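Local coordinates for sensor protein (Vibrio cholerae, PDB 3BY9) that probably autophosphorylates as a two-component histidine kinase, this piece being its DctB sensor domain, which binds C4-dicarboxylates such as succinate, at residues 171-176 and 251-256; 225-230 and 235-240. All blocks are in the same frame, centred on the assembly; numbering follows the deposited sequence.

Contact 1 of 2, residues 171-176 and 251-256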
loop_
_atom_site.group_PDB
_atom_site.type_symbol
_atom_site.label_atom_id
_atom_site.label_comp_id
_atom_site.label_asym_id
_atom_site.label_seq_id
_atom_site.Cartn_x
_atom_site.Cartn_y
_atom_site.Cartn_z
ATOM N N ASP A 171 -2.959 -7.604 -7.923
ATOM C CA ASP A 171 -3.441 -8.285 -9.122
ATOM C C ASP A 171 -2.695 -9.524 -9.628
ATOM O O ASP A 171 -3.286 -10.317 -10.382
ATOM C CB ASP A 171 -3.597 -7.278 -10.260
ATOM C CG ASP A 171 -4.684 -6.273 -9.983
ATOM O OD1 ASP A 171 -5.630 -6.596 -9.228
ATOM O OD2 ASP A 171 -4.597 -5.150 -10.534
ATOM N N HIS A 172 -1.416 -9.686 -9.268
ATOM C CA HIS A 172 -0.615 -10.878 -9.638
ATOM C C HIS A 172 -0.608 -11.875 -8.490
ATOM O O HIS A 172 0.181 -12.838 -8.478
ATOM C CB HIS A 172 0.852 -10.503 -9.904
ATOM C CG HIS A 172 1.058 -9.739 -11.166
ATOM N ND1 HIS A 172 0.942 -10.319 -12.411
ATOM C CD2 HIS A 172 1.364 -8.438 -11.381
ATOM C CE1 HIS A 172 1.174 -9.406 -13.341
ATOM N NE2 HIS A 172 1.433 -8.257 -12.743
ATOM N N GLN A 173 -1.478 -11.632 -7.506
ATOM C CA GLN A 173 -1.588 -12.423 -6.308
ATOM C C GLN A 173 -0.335 -12.332 -5.450
ATOM O O GLN A 173 0.006 -13.263 -4.707
ATOM C CB GLN A 173 -1.950 -13.905 -6.609
ATOM C CG GLN A 173 -3.055 -14.100 -7.637
ATOM C CD GLN A 173 -4.383 -13.402 -7.289
ATOM O OE1 GLN A 173 -5.302 -13.317 -8.125
ATOM N NE2 GLN A 173 -4.493 -12.905 -6.073
ATOM N N VAL A 174 0.398 -11.227 -5.566
ATOM C CA VAL A 174 1.523 -11.066 -4.646
ATOM C C VAL A 174 0.946 -10.614 -3.276
ATOM O O VAL A 174 0.075 -9.719 -3.195
ATOM C CB VAL A 174 2.536 -10.002 -5.148
ATOM C CG1 VAL A 174 3.665 -9.807 -4.104
ATOM C CG2 VAL A 174 3.164 -10.478 -6.483
ATOM N N VAL A 175 1.444 -11.235 -2.208
ATOM C CA VAL A 175 1.021 -10.916 -0.836
ATOM C C VAL A 175 1.723 -9.642 -0.381
ATOM O O VAL A 175 2.938 -9.618 -0.229
ATOM C CB VAL A 175 1.352 -12.109 0.101
ATOM C CG1 VAL A 175 1.008 -11.746 1.532
ATOM C CG2 VAL A 175 0.492 -13.328 -0.322
ATOM N N PHE A 176 0.942 -8.559 -0.202
ATOM C CA PHE A 176 1.487 -7.264 0.205
ATOM C C PHE A 176 1.322 -7.033 1.712
ATOM O O PHE A 176 2.123 -6.311 2.293
ATOM C CB PHE A 176 0.795 -6.140 -0.569
ATOM C CG PHE A 176 1.306 -4.803 -0.219
ATOM C CD1 PHE A 176 2.623 -4.474 -0.486
ATOM C CD2 PHE A 176 0.502 -3.904 0.442
ATOM C CE1 PHE A 176 3.161 -3.236 -0.088
ATOM C CE2 PHE A 176 1.015 -2.658 0.853
ATOM C CZ PHE A 176 2.348 -2.332 0.583
ATOM N N THR A 251 -7.124 -7.421 -2.677
ATOM C CA THR A 251 -8.189 -8.359 -2.293
ATOM C C THR A 251 -7.783 -8.882 -0.902
ATOM O O THR A 251 -6.660 -9.316 -0.720
ATOM C CB THR A 251 -8.300 -9.556 -3.286
ATOM O OG1 THR A 251 -8.712 -9.056 -4.588
ATOM C CG2 THR A 251 -9.380 -10.587 -2.810
ATOM N N ILE A 252 -8.720 -8.839 0.039
ATOM C CA ILE A 252 -8.465 -9.341 1.402
ATOM C C ILE A 252 -8.919 -10.801 1.427
ATOM O O ILE A 252 -9.988 -11.132 0.911
ATOM C CB ILE A 252 -9.286 -8.566 2.439
ATOM C CG1 ILE A 252 -9.068 -7.060 2.255
ATOM C CG2 ILE A 252 -8.917 -9.017 3.845
ATOM C CD1 ILE A 252 -10.038 -6.247 3.060
ATOM N N ARG A 253 -8.120 -11.681 2.036
ATOM C CA ARG A 253 -8.495 -13.088 2.073
ATOM C C ARG A 253 -8.275 -13.654 3.433
ATOM O O ARG A 253 -7.247 -13.350 4.057
ATOM C CB ARG A 253 -7.598 -13.851 1.078
ATOM C CG ARG A 253 -7.601 -13.164 -0.328
ATOM C CD ARG A 253 -6.791 -14.011 -1.319
ATOM N NE ARG A 253 -6.634 -13.463 -2.683
ATOM C CZ ARG A 253 -7.368 -13.883 -3.713
ATOM N NH1 ARG A 253 -8.335 -14.786 -3.522
ATOM N NH2 ARG A 253 -7.037 -13.528 -4.944
ATOM N N VAL A 254 -9.232 -14.452 3.902
ATOM C CA VAL A 254 -9.075 -15.093 5.213
ATOM C C VAL A 254 -8.880 -16.589 4.926
ATOM O O VAL A 254 -9.592 -17.193 4.102
ATOM C CB VAL A 254 -10.298 -14.810 6.135
ATOM C CG1 VAL A 254 -11.623 -15.163 5.467
ATOM C CG2 VAL A 254 -10.179 -15.645 7.440
ATOM N N LEU A 255 -7.864 -17.170 5.578
ATOM C CA LEU A 255 -7.490 -18.574 5.350
ATOM C C LEU A 255 -7.618 -19.368 6.635
ATOM O O LEU A 255 -7.103 -18.936 7.666
ATOM C CB LEU A 255 -6.028 -18.682 4.946
ATOM C CG LEU A 255 -5.560 -18.288 3.557
ATOM C CD1 LEU A 255 -5.812 -16.803 3.395
ATOM C CD2 LEU A 255 -4.063 -18.549 3.401
ATOM N N SER A 256 -8.335 -20.486 6.571
ATOM C CA SER A 256 -8.499 -21.406 7.727
ATOM C C SER A 256 -8.005 -22.774 7.298
ATOM O O SER A 256 -8.371 -23.282 6.241
ATOM C CB SER A 256 -9.991 -21.526 8.129
ATOM O OG SER A 256 -10.482 -20.348 8.762
#

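Contact 2 of 2, residues 225-230 and 235-240. With CA (calcium ion), chain D.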
loop_
_atom_site.group_PDB
_atom_site.type_symbol
_atom_site.label_atom_id
_atom_site.label_comp_id
_atom_site.label_asym_id
_atom_site.label_seq_id
_atom_site.Cartn_x
_atom_site.Cartn_y
_atom_site.Cartn_z
ATOM N N GLU A 225 -10.696 -23.162 -2.108
ATOM C CA GLU A 225 -9.736 -23.937 -1.290
ATOM C C GLU A 225 -8.414 -23.803 -1.974
ATOM O O GLU A 225 -8.358 -23.779 -3.211
ATOM C CB GLU A 225 -10.089 -25.435 -1.201
ATOM C CG GLU A 225 -11.378 -25.707 -0.451
ATOM C CD GLU A 225 -11.614 -27.181 -0.187
ATOM O OE1 GLU A 225 -10.776 -27.996 -0.616
ATOM O OE2 GLU A 225 -12.643 -27.508 0.436
ATOM N N TRP A 226 -7.358 -23.690 -1.176
ATOM C CA TRP A 226 -5.990 -23.586 -1.695
ATOM C C TRP A 226 -5.315 -24.883 -1.265
ATOM O O TRP A 226 -5.361 -25.235 -0.096
ATOM C CB TRP A 226 -5.255 -22.416 -1.062
ATOM C CG TRP A 226 -5.717 -21.063 -1.556
ATOM C CD1 TRP A 226 -6.778 -20.793 -2.394
ATOM C CD2 TRP A 226 -5.159 -19.794 -1.189
ATOM N NE1 TRP A 226 -6.909 -19.417 -2.559
ATOM C CE2 TRP A 226 -5.935 -18.789 -1.833
ATOM C CE3 TRP A 226 -4.080 -19.409 -0.368
ATOM C CZ2 TRP A 226 -5.665 -17.416 -1.683
ATOM C CZ3 TRP A 226 -3.814 -18.022 -0.204
ATOM C CH2 TRP A 226 -4.616 -17.050 -0.870
ATOM N N ARG A 227 -4.697 -25.573 -2.207
ATOM C CA ARG A 227 -4.032 -26.836 -1.880
ATOM C C ARG A 227 -2.682 -26.917 -2.536
ATOM O O ARG A 227 -2.337 -26.094 -3.374
ATOM C CB ARG A 227 -4.883 -28.029 -2.329
ATOM C CG ARG A 227 -4.769 -28.400 -3.794
ATOM C CD ARG A 227 -5.699 -29.584 -4.087
ATOM N NE ARG A 227 -7.088 -29.190 -3.829
ATOM C CZ ARG A 227 -7.715 -29.295 -2.655
ATOM N NH1 ARG A 227 -7.092 -29.811 -1.594
ATOM N NH2 ARG A 227 -8.957 -28.833 -2.529
ATOM N N LYS A 228 -1.868 -27.879 -2.088
ATOM C CA LYS A 228 -0.560 -28.082 -2.682
ATOM C C LYS A 228 -0.691 -29.265 -3.642
ATOM O O LYS A 228 -1.611 -30.075 -3.527
ATOM C CB LYS A 228 0.504 -28.396 -1.591
ATOM C CG LYS A 228 0.765 -27.197 -0.674
ATOM C CD LYS A 228 1.504 -26.128 -1.425
ATOM C CE LYS A 228 1.693 -24.893 -0.595
ATOM N NZ LYS A 228 2.574 -25.270 0.577
ATOM N N PRO A 229 0.226 -29.349 -4.615
ATOM C CA PRO A 229 0.218 -30.433 -5.601
ATOM C C PRO A 229 0.030 -31.762 -4.890
ATOM O O PRO A 229 0.627 -31.991 -3.843
ATOM C CB PRO A 229 1.591 -30.304 -6.264
ATOM C CG PRO A 229 1.837 -28.812 -6.233
ATOM C CD PRO A 229 1.392 -28.469 -4.796
ATOM N N GLU A 230 -0.805 -32.635 -5.447
ATOM C CA GLU A 230 -1.047 -33.929 -4.820
ATOM C C GLU A 230 0.264 -34.659 -4.627
ATOM O O GLU A 230 1.150 -34.607 -5.480
ATOM C CB GLU A 230 -1.982 -34.807 -5.654
ATOM C CG GLU A 230 -2.188 -36.178 -5.014
ATOM C CD GLU A 230 -2.923 -37.166 -5.904
ATOM O OE1 GLU A 230 -2.889 -38.378 -5.585
ATOM O OE2 GLU A 230 -3.537 -36.739 -6.910
ATOM N N GLN A 235 1.075 -30.933 2.772
ATOM C CA GLN A 235 -0.239 -30.622 2.243
ATOM C C GLN A 235 -0.927 -29.644 3.190
ATOM O O GLN A 235 -1.833 -30.014 3.954
ATOM C CB GLN A 235 -1.062 -31.899 2.086
ATOM C CG GLN A 235 -2.442 -31.649 1.449
ATOM C CD GLN A 235 -2.332 -30.909 0.105
ATOM O OE1 GLN A 235 -2.528 -29.693 0.020
ATOM N NE2 GLN A 235 -1.969 -31.648 -0.935
ATOM N N ASP A 236 -0.460 -28.407 3.204
ATOM C CA ASP A 236 -1.115 -27.418 4.067
ATOM C C ASP A 236 -2.216 -26.779 3.225
ATOM O O ASP A 236 -1.989 -25.772 2.560
ATOM C CB ASP A 236 -0.128 -26.363 4.600
ATOM C CG ASP A 236 0.704 -25.697 3.522
ATOM O OD1 ASP A 236 1.051 -26.364 2.513
ATOM O OD2 ASP A 236 1.050 -24.500 3.690
ATOM N N ASP A 237 -3.392 -27.400 3.248
ATOM C CA ASP A 237 -4.505 -26.850 2.488
ATOM C C ASP A 237 -5.405 -26.013 3.360
ATOM O O ASP A 237 -5.471 -26.180 4.587
ATOM C CB ASP A 237 -5.284 -27.928 1.761
ATOM C CG ASP A 237 -5.734 -29.053 2.668
ATOM O OD1 ASP A 237 -5.226 -29.164 3.814
ATOM O OD2 ASP A 237 -6.595 -29.823 2.212
ATOM N N TYR A 238 -6.101 -25.093 2.713
ATOM C CA TYR A 238 -6.943 -24.127 3.417
ATOM C C TYR A 238 -8.275 -23.877 2.799
ATOM O O TYR A 238 -8.405 -23.970 1.587
ATOM C CB TYR A 238 -6.257 -22.748 3.405
ATOM C CG TYR A 238 -5.048 -22.686 4.296
ATOM C CD1 TYR A 238 -5.145 -22.183 5.575
ATOM C CD2 TYR A 238 -3.830 -23.210 3.868
ATOM C CE1 TYR A 238 -4.068 -22.183 6.447
ATOM C CE2 TYR A 238 -2.721 -23.238 4.754
ATOM C CZ TYR A 238 -2.863 -22.717 6.031
ATOM O OH TYR A 238 -1.801 -22.746 6.907
ATOM N N ILE A 239 -9.234 -23.496 3.638
ATOM C CA ILE A 239 -10.536 -23.034 3.121
ATOM C C ILE A 239 -10.321 -21.480 3.077
ATOM O O ILE A 239 -9.942 -20.881 4.068
ATOM C CB ILE A 239 -11.681 -23.394 4.068
ATOM C CG1 ILE A 239 -11.838 -24.932 4.054
ATOM C CG2 ILE A 239 -13.043 -22.686 3.602
ATOM C CD1 ILE A 239 -12.683 -25.460 5.206
ATOM N N VAL A 240 -10.606 -20.841 1.939
ATOM C CA VAL A 240 -10.260 -19.413 1.788
ATOM C C VAL A 240 -11.425 -18.583 1.303
ATOM O O VAL A 240 -12.067 -18.972 0.315
ATOM C CB VAL A 240 -9.133 -19.259 0.735
ATOM C CG1 VAL A 240 -8.668 -17.838 0.677
ATOM C CG2 VAL A 240 -7.914 -20.135 1.113
HETATM CA CA CA D . -5.422 -30.404 5.921
HETATM O O HOH W 1 3.227 -23.361 3.259
HETATM O O HOH W 2 0.100 -33.214 -0.691
HETATM O O HOH W 3 -3.580 -31.682 5.078
HETATM O O HOH W 4 -6.885 -31.575 4.366
HETATM O O HOH W 5 -4.226 -28.077 6.400
HETATM O O HOH W 6 -4.144 -30.307 8.124
#

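Contact 1 of 2, residues 171-176 and 251-256
Q173 and R253 make this contact by themselves, the amide of one at the edge of the guanidinium of the other. They cross at about a right angle, and the amide plane of Q173 stands 67° away from the guanidinium plane of R253, so the two flat groups do not stack. The amide comes in close to the guanidinium plane and meets one of the two outer nitrogens: the atom modelled as NE2 of Q173 lies 2.9 Å from NH2 of R253. As built, that sets two N-H groups against each other. The amide has probably been placed the wrong way round, and with it turned back the approach may be a hydrogen bond.

R253 reaches out of strand 250-257 with its chain extended from CG to NE. Q173 instead folds at its second torsion (chi2 -57°), bringing the amide round to the arginine. From its place two residues earlier on the same strand, T251 lays its methyl CG2 3.9 Å over the centre of one guanidinium face. The polar edge has further partners: NE bonds T169 OG1, NH2 bonds the carbonyl of L219, and NH1 has a weak bond to S242 OG.

Q173 sits in the turn that joins strand 165-169 to the short strand 175-176. D170 OD1 accepts from the backbone N of both H172 and V174, tying the turn together. The contact thus joins this turn to the neighbouring strand of the four-stranded antiparallel sheet, away from the calcium and succinate sites. Only 67 Å² is buried between the segments. With acceptors from strand 165-169 and from the L219 loop already on the guanidinium, the glutamine is one more polar neighbour of a buried arginine whose position probably rests chiefly on those other bonds.

Contact 2 of 2, residues 225-230 and 235-240
K228 NZ meets D236 OD1 at 2.7 Å, a salt bridge made on the syn lone pair of the carboxylate. The lysine also forms a cation-pi contact with W215, and a water bonded to D236 OD2 makes a weak link back to NZ. Beside it, the side-chain amide of Q235 grips the backbone of K228 at both ends. Its OE1 takes the N-H of K228 at 2.9 Å, in the carbonyl plane and on a lone pair; its NE2 gives to K228 O at 3.1 Å, coming from above that carbonyl's plane. A bend at chi2 (54°) turns the amide back to these two atoms.

These bonds lie at the loop end of a beta hairpin formed by strands 223-226 and 238-245, at the edge of the four-stranded sheet. W226 and Y238 form an antiparallel hydrogen-bonded pair, with N-H to O bonds in both directions. On the face carrying the W226 side chain, V240 CG2 stands 3.5 Å from the centroid of the indole five-membered ring, 8° off its normal, a CH-pi contact.

D236 centres an inverse gamma turn, and D237 follows with OD1 bound to calcium at 2.5 Å. K258 O and four waters complete the six ligands; three of those waters also donate to Q235 O, D237 O and D237 OD2. R227 NH1 makes a long salt bridge of 3.8 Å to D237 OD2, while its NH2 binds E225 OE1 nearly in the guanidinium plane. E225 OE1 is also bridged by K258 NZ, and its OE2 bonds Y5 OH.

Overall arrangement
Both contacts reach the same four-stranded antiparallel sheet, where strand 250-257 of contact 1 runs beside strand 238-245 of contact 2; their centres lie about 14 Å apart. S256 O and I239 N, 2.8 Å from each other, probably share a hydrogen bond, and R253 CD packs on W226 CZ2. Contact 1 is the smaller and lies nearer the chain's centre, a single meeting of a glutamine with a buried arginine. Contact 2 lies further out, about 27 Å from that centre, and buries far more surface. There, strand pairing and an indole-valine contact give way beyond the strand ends to charged pairs, ordered water and calcium.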